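Serine/threonine protein phosphatase Stp1 (Streptococcus agalactiae, PDB 2PK0) probably dephosphorylates phosphoserine and phosphothreonine residues of proteins as a magnesium-containing, PP2C-type phosphatase in bacterial signalling. Local coordinates at residues 36-41 / 55-60; 62-67 / 76-81; 108-111 / 116-119. One frame throughout, in Å; residues are numbered along the deposited sequence.

Contact 1. Residues 36-41 / 55-60; sequences LIILAD and MTVTDL. With MG (magnesium ion), chain E; MG (magnesium ion), chain F.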
ATOM      1  N   LEU A  36       6.639  -6.723   9.195  1.00 26.77           N
ATOM      2  CA  LEU A  36       6.267  -6.482   7.820  1.00 24.99           C
ATOM      3  C   LEU A  36       4.791  -6.121   7.766  1.00 27.65           C
ATOM      4  O   LEU A  36       3.966  -6.748   8.417  1.00 27.89           O
ATOM      5  CB  LEU A  36       6.536  -7.731   6.983  1.00 27.01           C
ATOM      6  CG  LEU A  36       6.191  -7.699   5.494  1.00 26.50           C
ATOM      7  CD1 LEU A  36       7.283  -7.030   4.664  1.00 25.68           C
ATOM      8  CD2 LEU A  36       5.959  -9.096   5.010  1.00 25.94           C
ATOM      9  N   ILE A  37       4.464  -5.104   6.980  1.00 28.45           N
ATOM     10  CA  ILE A  37       3.104  -4.628   6.822  1.00 24.54           C
ATOM     11  C   ILE A  37       2.777  -4.808   5.368  1.00 27.38           C
ATOM     12  O   ILE A  37       3.543  -4.384   4.504  1.00 28.55           O
ATOM     13  CB  ILE A  37       3.021  -3.145   7.126  1.00 25.90           C
ATOM     14  CG1 ILE A  37       3.279  -2.890   8.608  1.00 26.89           C
ATOM     15  CG2 ILE A  37       1.678  -2.586   6.715  1.00 26.53           C
ATOM     16  CD1 ILE A  37       3.647  -1.485   8.899  1.00 28.38           C
ATOM     17  N   ILE A  38       1.664  -5.488   5.091  1.00 28.34           N
ATOM     18  CA  ILE A  38       1.220  -5.711   3.739  1.00 25.81           C
ATOM     19  C   ILE A  38      -0.185  -5.169   3.524  1.00 25.45           C
ATOM     20  O   ILE A  38      -1.120  -5.593   4.181  1.00 24.99           O
ATOM     21  CB  ILE A  38       1.239  -7.200   3.378  1.00 27.56           C
ATOM     22  CG1 ILE A  38       2.489  -7.872   3.919  1.00 27.84           C
ATOM     23  CG2 ILE A  38       1.207  -7.377   1.865  1.00 24.96           C
ATOM     24  CD1 ILE A  38       2.612  -9.304   3.463  1.00 32.34           C
ATOM     25  N   LEU A  39      -0.315  -4.236   2.583  1.00 26.92           N
ATOM     26  CA  LEU A  39      -1.600  -3.655   2.191  1.00 27.29           C
ATOM     27  C   LEU A  39      -1.898  -4.046   0.740  1.00 28.19           C
ATOM     28  O   LEU A  39      -1.014  -3.934  -0.126  1.00 30.40           O
ATOM     29  CB  LEU A  39      -1.538  -2.123   2.320  1.00 27.37           C
ATOM     30  CG  LEU A  39      -2.796  -1.252   2.160  1.00 30.48           C
ATOM     31  CD1 LEU A  39      -2.654   0.017   2.937  1.00 30.96           C
ATOM     32  CD2 LEU A  39      -3.118  -0.889   0.700  1.00 34.49           C
ATOM     33  N   ALA A  40      -3.135  -4.462   0.451  1.00 25.00           N
ATOM     34  CA  ALA A  40      -3.466  -4.877  -0.913  1.00 23.14           C
ATOM     35  C   ALA A  40      -4.827  -4.413  -1.342  1.00 24.88           C
ATOM     36  O   ALA A  40      -5.793  -4.588  -0.617  1.00 27.85           O
ATOM     37  CB  ALA A  40      -3.368  -6.369  -1.050  1.00 20.67           C
ATOM     38  N   ASP A  41      -4.912  -3.825  -2.527  1.00 25.24           N
ATOM     39  CA  ASP A  41      -6.197  -3.407  -3.053  1.00 28.45           C
ATOM     40  C   ASP A  41      -6.607  -4.331  -4.213  1.00 32.08           C
ATOM     41  O   ASP A  41      -6.084  -4.224  -5.316  1.00 32.62           O
ATOM     42  CB  ASP A  41      -6.119  -1.936  -3.479  1.00 27.82           C
ATOM     43  CG  ASP A  41      -7.404  -1.403  -4.112  1.00 28.30           C
ATOM     44  OD1 ASP A  41      -8.356  -2.151  -4.463  1.00 27.19           O
ATOM     45  OD2 ASP A  41      -7.473  -0.174  -4.275  1.00 27.55           O
ATOM     46  N   MET A  55      -5.496 -13.304  -0.286  1.00 34.68           N
ATOM     47  CA  MET A  55      -4.527 -14.380  -0.543  1.00 35.99           C
ATOM     48  C   MET A  55      -3.076 -13.900  -0.558  1.00 34.09           C
ATOM     49  O   MET A  55      -2.224 -14.488   0.094  1.00 32.95           O
ATOM     50  CB  MET A  55      -4.840 -15.102  -1.840  1.00 35.54           C
ATOM     51  CG  MET A  55      -4.293 -16.497  -1.934  1.00 40.09           C
ATOM     52  SD  MET A  55      -5.322 -17.436  -3.089  1.00 45.72           S
ATOM     53  CE  MET A  55      -6.337 -18.459  -1.982  1.00 42.19           C
ATOM     54  N   THR A  56      -2.817 -12.828  -1.298  1.00 32.89           N
ATOM     55  CA  THR A  56      -1.504 -12.202  -1.342  1.00 30.87           C
ATOM     56  C   THR A  56      -0.999 -11.886   0.055  1.00 30.65           C
ATOM     57  O   THR A  56       0.052 -12.364   0.441  1.00 34.60           O
ATOM     58  CB  THR A  56      -1.561 -10.901  -2.142  1.00 32.28           C
ATOM     59  OG1 THR A  56      -2.026 -11.177  -3.468  1.00 31.96           O
ATOM     60  CG2 THR A  56      -0.194 -10.222  -2.199  1.00 31.95           C
ATOM     61  N   VAL A  57      -1.770 -11.111   0.809  1.00 27.29           N
ATOM     62  CA  VAL A  57      -1.428 -10.740   2.178  1.00 25.65           C
ATOM     63  C   VAL A  57      -1.222 -11.944   3.117  1.00 25.05           C
ATOM     64  O   VAL A  57      -0.221 -12.002   3.814  1.00 25.02           O
ATOM     65  CB  VAL A  57      -2.483  -9.731   2.778  1.00 24.73           C
ATOM     66  CG1 VAL A  57      -2.266  -9.503   4.276  1.00 17.93           C
ATOM     67  CG2 VAL A  57      -2.463  -8.392   2.017  1.00 20.54           C
ATOM     68  N   THR A  58      -2.143 -12.908   3.108  1.00 25.96           N
ATOM     69  CA  THR A  58      -2.024 -14.093   3.974  1.00 27.72           C
ATOM     70  C   THR A  58      -0.835 -14.999   3.586  1.00 29.39           C
ATOM     71  O   THR A  58      -0.036 -15.313   4.440  1.00 29.76           O
ATOM     72  CB  THR A  58      -3.362 -14.904   4.079  1.00 27.86           C
ATOM     73  OG1 THR A  58      -4.428 -14.023   4.435  1.00 27.87           O
ATOM     74  CG2 THR A  58      -3.297 -15.999   5.141  1.00 25.71           C
ATOM     75  N   ASP A  59      -0.702 -15.353   2.305  1.00 31.82           N
ATOM     76  CA  ASP A  59       0.405 -16.194   1.805  1.00 33.77           C
ATOM     77  C   ASP A  59       1.809 -15.621   2.031  1.00 33.83           C
ATOM     78  O   ASP A  59       2.708 -16.330   2.510  1.00 33.48           O
ATOM     79  CB  ASP A  59       0.252 -16.492   0.308  1.00 34.48           C
ATOM     80  CG  ASP A  59      -0.860 -17.490   0.007  1.00 39.11           C
ATOM     81  OD1 ASP A  59      -1.506 -18.001   0.954  1.00 39.56           O
ATOM     82  OD2 ASP A  59      -1.084 -17.763  -1.197  1.00 41.10           O
ATOM     83  N   LEU A  60       1.987 -14.353   1.666  1.00 32.34           N
ATOM     84  CA  LEU A  60       3.262 -13.679   1.834  1.00 32.68           C
ATOM     85  C   LEU A  60       3.644 -13.583   3.294  1.00 33.44           C
ATOM     86  O   LEU A  60       4.783 -13.865   3.651  1.00 32.02           O
ATOM     87  CB  LEU A  60       3.218 -12.271   1.250  1.00 33.02           C
ATOM     88  CG  LEU A  60       3.891 -12.029  -0.102  1.00 33.57           C
ATOM     89  CD1 LEU A  60       3.241 -12.825  -1.208  1.00 32.84           C
ATOM     90  CD2 LEU A  60       3.795 -10.563  -0.394  1.00 33.48           C
TER
HETATM   91 MG    MG E 501     -10.126  -2.649  -5.106  1.00 27.05          MG
HETATM   92 MG    MG F 502      -9.243   1.237  -4.468  1.00 28.75          MG
HETATM   93  O   HOH W   1      -9.837  -1.777  -7.180  1.00 23.93           O
HETATM   94  O   HOH W   2     -11.815  -2.788  -5.799  1.00 17.37           O
HETATM   95  O   HOH W   3     -10.501  -0.498  -4.919  1.00 11.26           O
HETATM   96  O   HOH W   4     -10.642  -2.488  -3.118  1.00 29.85           O
HETATM   97  O   HOH W   5      -9.199   1.197  -6.626  1.00 23.76           O
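Asp-41, on the strand that packs through Ile-38 and Ala-40 against Val-57, bridges two magnesium ions with its carboxylate, one oxygen to each. OD1 of Asp-41 binds the magnesium of chain E at 1.9 Å, while OD2 of Asp-41 binds that of chain F at 2.3 Å. With CG anti to the backbone N (chi1 177°), the carboxylate is carried onward from the strand, well clear of the helix. Water 3 is the second bridge, its O lying 2.2 Å from each magnesium ion. The backbone O of Gly-42 and three further waters complete the six ligands of the chain E ion; Asp-197 and Asp-236 also bind the chain F ion. This is the binuclear metal centre of the PP2C fold.

No hydrogen bond crosses to the helix; the packing is of aliphatic carbons. Strand 36-41 and helix 55-60 run almost antiparallel, their axes 8.3 Å apart, and the helix lies on the face of the sheet bearing Ile-38 and Ala-40. Branch CG2 of Val-57 serves both of them: it meets Ile-38 CG2 at 3.8 Å, lies equally far from Ala-40 CB, and sits beside the backbone O of Ile-38. The Ile-38 and Val-57 side chains lie alongside, pointing opposite ways. Placed beside the backbone N, CG1 of Ile-38 carries CD1 toward the next helical turn, where it reaches CB of Leu-60 at 3.8 Å and the Leu-60 side chain runs across it. Val-57 also leans on Phe-24 of strand 23-29, whose backbone is bonded to that of Ala-40.

The chemistry thus divides along one strand: its aliphatic face seats the helix, and the very next residue after Ala-40 joins water 3 in tying two magnesium ions into one site.

Contact 2. Residues 62-67 / 76-81; sequences SDWAET and RDWMLV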
ATOM      1  N   SER A  62       2.468 -15.251   5.929  1.00 39.28           N
ATOM      2  CA  SER A  62       2.682 -16.554   6.505  1.00 38.82           C
ATOM      3  C   SER A  62       4.027 -17.117   6.091  1.00 40.03           C
ATOM      4  O   SER A  62       4.617 -17.873   6.841  1.00 42.54           O
ATOM      5  CB  SER A  62       1.552 -17.493   6.122  1.00 39.61           C
ATOM      6  OG  SER A  62       2.043 -18.747   5.741  1.00 42.54           O
ATOM      7  N   ASP A  63       4.528 -16.745   4.917  1.00 41.60           N
ATOM      8  CA  ASP A  63       5.832 -17.225   4.508  1.00 43.20           C
ATOM      9  C   ASP A  63       6.873 -16.389   5.221  1.00 42.19           C
ATOM     10  O   ASP A  63       7.874 -16.920   5.695  1.00 42.89           O
ATOM     11  CB  ASP A  63       6.009 -17.191   2.983  1.00 49.26           C
ATOM     12  CG  ASP A  63       7.381 -17.720   2.534  1.00 54.84           C
ATOM     13  OD1 ASP A  63       7.822 -18.777   3.043  1.00 58.37           O
ATOM     14  OD2 ASP A  63       8.030 -17.082   1.674  1.00 56.05           O
ATOM     15  N   TRP A  64       6.590 -15.091   5.343  1.00 41.10           N
ATOM     16  CA  TRP A  64       7.440 -14.122   6.059  1.00 37.34           C
ATOM     17  C   TRP A  64       7.681 -14.512   7.506  1.00 36.13           C
ATOM     18  O   TRP A  64       8.765 -14.316   8.033  1.00 35.29           O
ATOM     19  CB  TRP A  64       6.826 -12.708   6.038  1.00 35.00           C
ATOM     20  CG  TRP A  64       7.620 -11.667   6.834  1.00 33.64           C
ATOM     21  CD1 TRP A  64       7.399 -11.269   8.119  1.00 33.25           C
ATOM     22  CD2 TRP A  64       8.754 -10.918   6.379  1.00 34.38           C
ATOM     23  NE1 TRP A  64       8.312 -10.326   8.495  1.00 32.64           N
ATOM     24  CE2 TRP A  64       9.158 -10.086   7.448  1.00 33.33           C
ATOM     25  CE3 TRP A  64       9.463 -10.860   5.166  1.00 33.76           C
ATOM     26  CZ2 TRP A  64      10.234  -9.206   7.345  1.00 33.61           C
ATOM     27  CZ3 TRP A  64      10.524  -9.990   5.062  1.00 33.66           C
ATOM     28  CH2 TRP A  64      10.905  -9.170   6.152  1.00 34.54           C
ATOM     29  N   ALA A  65       6.666 -15.066   8.148  1.00 35.81           N
ATOM     30  CA  ALA A  65       6.750 -15.405   9.558  1.00 35.55           C
ATOM     31  C   ALA A  65       7.764 -16.505   9.801  1.00 37.18           C
ATOM     32  O   ALA A  65       8.296 -16.628  10.902  1.00 40.70           O
ATOM     33  CB  ALA A  65       5.380 -15.832  10.066  1.00 34.72           C
ATOM     34  N   GLU A  66       8.042 -17.296   8.767  1.00 37.60           N
ATOM     35  CA  GLU A  66       8.954 -18.411   8.903  1.00 36.32           C
ATOM     36  C   GLU A  66      10.391 -18.022   8.595  1.00 36.18           C
ATOM     37  O   GLU A  66      11.315 -18.777   8.881  1.00 36.01           O
ATOM     38  CB  GLU A  66       8.494 -19.591   8.045  1.00 37.53           C
ATOM     39  CG  GLU A  66       7.129 -20.174   8.458  1.00 41.79           C
ATOM     40  CD  GLU A  66       7.137 -20.861   9.832  1.00 44.46           C
ATOM     41  OE1 GLU A  66       8.196 -21.387  10.245  1.00 46.11           O
ATOM     42  OE2 GLU A  66       6.079 -20.883  10.501  1.00 45.20           O
ATOM     43  N   THR A  67      10.588 -16.828   8.049  1.00 35.48           N
ATOM     44  CA  THR A  67      11.922 -16.413   7.668  1.00 34.87           C
ATOM     45  C   THR A  67      12.772 -15.938   8.816  1.00 36.79           C
ATOM     46  O   THR A  67      12.287 -15.704   9.918  1.00 37.76           O
ATOM     47  CB  THR A  67      11.918 -15.295   6.636  1.00 35.32           C
ATOM     48  OG1 THR A  67      11.702 -14.039   7.286  1.00 34.12           O
ATOM     49  CG2 THR A  67      10.881 -15.539   5.556  1.00 33.66           C
ATOM     50  N   ARG A  76      15.036  -7.682   0.467  1.00 30.67           N
ATOM     51  CA  ARG A  76      14.820  -7.282  -0.935  1.00 33.57           C
ATOM     52  C   ARG A  76      14.746  -8.479  -1.905  1.00 35.54           C
ATOM     53  O   ARG A  76      13.862  -8.530  -2.752  1.00 36.18           O
ATOM     54  CB  ARG A  76      15.895  -6.304  -1.402  1.00 33.26           C
ATOM     55  CG  ARG A  76      15.536  -5.620  -2.693  1.00 37.02           C
ATOM     56  CD  ARG A  76      16.738  -5.072  -3.432  1.00 37.59           C
ATOM     57  NE  ARG A  76      17.419  -6.125  -4.165  1.00 41.58           N
ATOM     58  CZ  ARG A  76      17.499  -6.219  -5.491  1.00 41.45           C
ATOM     59  NH1 ARG A  76      16.944  -5.309  -6.286  1.00 39.05           N
ATOM     60  NH2 ARG A  76      18.164  -7.240  -6.015  1.00 42.27           N
ATOM     61  N   ASP A  77      15.659  -9.442  -1.762  1.00 36.88           N
ATOM     62  CA  ASP A  77      15.596 -10.665  -2.569  1.00 38.52           C
ATOM     63  C   ASP A  77      14.255 -11.336  -2.345  1.00 35.88           C
ATOM     64  O   ASP A  77      13.605 -11.731  -3.304  1.00 35.95           O
ATOM     65  CB  ASP A  77      16.714 -11.663  -2.213  1.00 40.83           C
ATOM     66  CG  ASP A  77      18.089 -11.231  -2.702  1.00 43.14           C
ATOM     67  OD1 ASP A  77      18.193 -10.353  -3.595  1.00 44.69           O
ATOM     68  OD2 ASP A  77      19.077 -11.793  -2.183  1.00 43.51           O
ATOM     69  N   TRP A  78      13.853 -11.434  -1.077  1.00 32.77           N
ATOM     70  CA  TRP A  78      12.595 -12.061  -0.704  1.00 32.63           C
ATOM     71  C   TRP A  78      11.360 -11.390  -1.345  1.00 33.41           C
ATOM     72  O   TRP A  78      10.433 -12.081  -1.779  1.00 30.24           O
ATOM     73  CB  TRP A  78      12.454 -12.122   0.820  1.00 32.32           C
ATOM     74  CG  TRP A  78      11.213 -12.830   1.292  1.00 33.89           C
ATOM     75  CD1 TRP A  78      11.083 -14.167   1.564  1.00 33.31           C
ATOM     76  CD2 TRP A  78       9.923 -12.243   1.546  1.00 34.61           C
ATOM     77  NE1 TRP A  78       9.800 -14.450   1.956  1.00 32.82           N
ATOM     78  CE2 TRP A  78       9.062 -13.292   1.954  1.00 34.43           C
ATOM     79  CE3 TRP A  78       9.405 -10.938   1.452  1.00 34.15           C
ATOM     80  CZ2 TRP A  78       7.710 -13.070   2.286  1.00 33.42           C
ATOM     81  CZ3 TRP A  78       8.055 -10.723   1.773  1.00 32.98           C
ATOM     82  CH2 TRP A  78       7.232 -11.785   2.192  1.00 33.02           C
ATOM     83  N   MET A  79      11.353 -10.058  -1.404  1.00 32.27           N
ATOM     84  CA  MET A  79      10.208  -9.346  -1.942  1.00 33.09           C
ATOM     85  C   MET A  79      10.063  -9.581  -3.445  1.00 33.76           C
ATOM     86  O   MET A  79       8.994  -9.939  -3.918  1.00 35.04           O
ATOM     87  CB  MET A  79      10.285  -7.851  -1.631  1.00 31.43           C
ATOM     88  CG  MET A  79       9.998  -7.518  -0.187  1.00 32.69           C
ATOM     89  SD  MET A  79      10.270  -5.772   0.190  1.00 35.01           S
ATOM     90  CE  MET A  79       9.583  -5.658   1.836  1.00 31.20           C
ATOM     91  N   LEU A  80      11.151  -9.419  -4.181  1.00 33.60           N
ATOM     92  CA  LEU A  80      11.139  -9.600  -5.623  1.00 34.87           C
ATOM     93  C   LEU A  80      10.728 -11.007  -6.030  1.00 35.37           C
ATOM     94  O   LEU A  80      10.014 -11.179  -7.012  1.00 35.97           O
ATOM     95  CB  LEU A  80      12.514  -9.272  -6.200  1.00 35.34           C
ATOM     96  CG  LEU A  80      12.886  -7.794  -6.188  1.00 36.44           C
ATOM     97  CD1 LEU A  80      14.315  -7.611  -6.684  1.00 36.45           C
ATOM     98  CD2 LEU A  80      11.905  -7.012  -7.040  1.00 35.76           C
ATOM     99  N   VAL A  81      11.164 -11.994  -5.251  1.00 35.95           N
ATOM    100  CA  VAL A  81      10.851 -13.395  -5.506  1.00 36.48           C
ATOM    101  C   VAL A  81       9.394 -13.767  -5.162  1.00 38.76           C
ATOM    102  O   VAL A  81       8.685 -14.292  -6.019  1.00 42.09           O
ATOM    103  CB  VAL A  81      11.872 -14.315  -4.805  1.00 37.60           C
ATOM    104  CG1 VAL A  81      11.401 -15.774  -4.788  1.00 36.89           C
ATOM    105  CG2 VAL A  81      13.246 -14.185  -5.487  1.00 36.28           C
TER
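Trp-64 turns the edge of its indole toward one face of Trp-78, a T-shaped pair whose six-membered rings have centroids 5.0 Å apart. The pair joins the two helices, 48-64 and 72-96, that cover one outer side of the PP2C alpha-beta-beta-alpha sandwich. CE3 of Trp-64 leads, sitting 3.7 Å from CZ3 of Trp-78 and offset toward the rim of that face, while Trp-64 CB rests near CZ2 and CH2. The ring of Phe-69 also meets Trp-78, and Leu-36 of the underlying sheet touches both tryptophans.

At the edge of Trp-78 the indole N-H is taken by a carboxylate: NE1 donates to Asp-63 OD2 at 3.2 Å, with an N-H...O angle of 147°. With CG anti to the backbone N (chi1 -179°), the Asp-63 carboxylate extends toward Trp-78. The bond is somewhat bent, and NE1 approaches OD2 from above the carboxylate plane, 48° out of it. The other indole N-H, that of Trp-64, goes to the backbone O of Val-34, so each ring is fixed by a polar bond as well as by packing.

A type I turn from Trp-64 to Thr-67 brings the threonine up to the same spot. Its OG1 donates to the carbonyl of Trp-64, which also accepts from Thr-67 N, and its methyl CG2 stands 3.9 Å from NE1 of Trp-78.

Contact 3. Residues 108-111 / 116-119; sequences AVAI and IIFA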
ATOM      1  N   ALA A 108       4.240  -3.629   0.305  1.00 26.43           N
ATOM      2  CA  ALA A 108       4.824  -4.487   1.303  1.00 26.10           C
ATOM      3  C   ALA A 108       5.982  -3.727   1.916  1.00 27.49           C
ATOM      4  O   ALA A 108       6.886  -3.293   1.212  1.00 26.26           O
ATOM      5  CB  ALA A 108       5.291  -5.785   0.673  1.00 27.74           C
ATOM      6  N   VAL A 109       5.921  -3.512   3.225  1.00 28.27           N
ATOM      7  CA  VAL A 109       6.884  -2.642   3.903  1.00 27.16           C
ATOM      8  C   VAL A 109       7.464  -3.374   5.090  1.00 27.91           C
ATOM      9  O   VAL A 109       6.713  -3.834   5.955  1.00 27.75           O
ATOM     10  CB  VAL A 109       6.218  -1.360   4.445  1.00 25.97           C
ATOM     11  CG1 VAL A 109       7.265  -0.423   5.038  1.00 27.13           C
ATOM     12  CG2 VAL A 109       5.442  -0.656   3.372  1.00 24.67           C
ATOM     13  N   ALA A 110       8.788  -3.497   5.121  1.00 27.15           N
ATOM     14  CA  ALA A 110       9.478  -4.098   6.254  1.00 28.99           C
ATOM     15  C   ALA A 110      10.315  -3.033   6.955  1.00 33.04           C
ATOM     16  O   ALA A 110      10.900  -2.167   6.286  1.00 32.45           O
ATOM     17  CB  ALA A 110      10.355  -5.207   5.799  1.00 26.45           C
ATOM     18  N   ILE A 111      10.374  -3.095   8.289  1.00 32.36           N
ATOM     19  CA  ILE A 111      11.087  -2.088   9.064  1.00 32.46           C
ATOM     20  C   ILE A 111      12.311  -2.706   9.706  1.00 34.85           C
ATOM     21  O   ILE A 111      12.186  -3.507  10.625  1.00 38.60           O
ATOM     22  CB  ILE A 111      10.233  -1.504  10.202  1.00 31.65           C
ATOM     23  CG1 ILE A 111       8.914  -0.944   9.693  1.00 31.29           C
ATOM     24  CG2 ILE A 111      10.984  -0.408  10.913  1.00 33.77           C
ATOM     25  CD1 ILE A 111       7.951  -0.605  10.833  1.00 29.48           C
ATOM     26  N   ILE A 116      13.164   1.641   6.365  1.00 29.79           N
ATOM     27  CA  ILE A 116      12.135   0.836   5.742  1.00 28.82           C
ATOM     28  C   ILE A 116      12.630   0.418   4.364  1.00 29.86           C
ATOM     29  O   ILE A 116      13.426   1.124   3.740  1.00 27.39           O
ATOM     30  CB  ILE A 116      10.791   1.589   5.566  1.00 26.79           C
ATOM     31  CG1 ILE A 116      11.013   2.955   4.938  1.00 26.70           C
ATOM     32  CG2 ILE A 116      10.097   1.786   6.893  1.00 28.67           C
ATOM     33  CD1 ILE A 116       9.822   3.464   4.217  1.00 31.44           C
ATOM     34  N   ILE A 117      12.174  -0.745   3.916  1.00 29.11           N
ATOM     35  CA  ILE A 117      12.267  -1.102   2.525  1.00 30.26           C
ATOM     36  C   ILE A 117      10.883  -1.536   2.013  1.00 32.94           C
ATOM     37  O   ILE A 117      10.192  -2.350   2.637  1.00 33.14           O
ATOM     38  CB  ILE A 117      13.359  -2.166   2.242  1.00 29.24           C
ATOM     39  CG1 ILE A 117      13.360  -2.550   0.749  1.00 28.50           C
ATOM     40  CG2 ILE A 117      13.167  -3.377   3.119  1.00 28.03           C
ATOM     41  CD1 ILE A 117      14.626  -3.241   0.272  1.00 29.15           C
ATOM     42  N   PHE A 118      10.466  -0.972   0.888  1.00 31.45           N
ATOM     43  CA  PHE A 118       9.192  -1.339   0.355  1.00 30.43           C
ATOM     44  C   PHE A 118       9.252  -1.950  -1.033  1.00 31.62           C
ATOM     45  O   PHE A 118      10.164  -1.677  -1.797  1.00 32.05           O
ATOM     46  CB  PHE A 118       8.221  -0.149   0.397  1.00 29.65           C
ATOM     47  CG  PHE A 118       8.599   1.002  -0.507  1.00 29.94           C
ATOM     48  CD1 PHE A 118       8.229   1.015  -1.860  1.00 30.44           C
ATOM     49  CD2 PHE A 118       9.281   2.100  -0.003  1.00 29.50           C
ATOM     50  CE1 PHE A 118       8.557   2.078  -2.688  1.00 29.55           C
ATOM     51  CE2 PHE A 118       9.616   3.180  -0.836  1.00 27.76           C
ATOM     52  CZ  PHE A 118       9.255   3.167  -2.168  1.00 28.96           C
ATOM     53  N   ALA A 119       8.243  -2.760  -1.339  1.00 33.48           N
ATOM     54  CA  ALA A 119       7.927  -3.176  -2.696  1.00 33.01           C
ATOM     55  C   ALA A 119       6.538  -2.628  -3.021  1.00 33.77           C
ATOM     56  O   ALA A 119       5.654  -2.667  -2.164  1.00 35.69           O
ATOM     57  CB  ALA A 119       7.934  -4.686  -2.803  1.00 29.92           C
TER
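Strands 103-112 and 115-121 form a beta hairpin in one of the two antiparallel sheets of the PP2C sandwich, and they pair residue for residue, 108-111 against 116-119. Ala-108 with Ala-119 and Ala-110 with Ile-117 are the hydrogen-bonded pairs. In the first, Ala-108 N gives to Ala-119 O at 3.0 Å and Ala-119 N returns to Ala-108 O at 2.9 Å. In the second, Ala-110 N reaches Ile-117 O at 3.1 Å, and Ile-117 N reaches Ala-110 O at 3.0 Å. The carbonyl oxygens of Ala-108 and Ala-110 each take a CA-H contact too, from Phe-118 and Ile-116 respectively.

The faces of the hairpin have different neighbours. Ala-108, Ala-110, Ile-117 and Ala-119 point to the helical side, where Ala-119 touches helix 72-96 and the larger Ile-117 reaches Leu-72, Ile-75 and Arg-76 of it. Val-109, Ile-111, Ile-116 and Phe-118 point the other way, and Val-109, Ile-116 and Phe-118 meet strands 125-130 or 191-195 of the second sheet, filling the interior of the sandwich.

On that inner face the contact is carried by branches. Val-109 splits its two methyls: CG2 goes to CB of its direct partner Phe-118, at 4.1 Å, and CG1 goes diagonally to Ile-116. Ile-116 receives it with CG2, which stands beside its backbone N, while CG1 lies between N and the carbonyl carbon (chi1 49°). That same CG2 of Ile-116 lies 4.0 Å from Val-109 CG1 and 4.1 Å from Ile-111 CG1.

Contacts 1 and 3 are buried and share a sheet: strands 35-43 and 103-112 are neighbours in it, tied where Ile-37 N probably donates to Val-109 O. Contact 2 lies farther out, its centre about 17 Å from the centre of the chain, and is only partly buried. It shares helix 48-64 with contact 1, and its other helix, 72-96, rests on contact 3 through Met-79 and Arg-76. Leu-36 spans the layers, touching Trp-64, Trp-78, Met-79 and Ala-110. The chemistry follows position: backbone bonds hold the sheet in contact 3, aliphatic packing joins sheet to helix in contact 1, and indoles with an aspartate join helix to helix in contact 2. Only contact 1 includes a metal ligand, Asp-41.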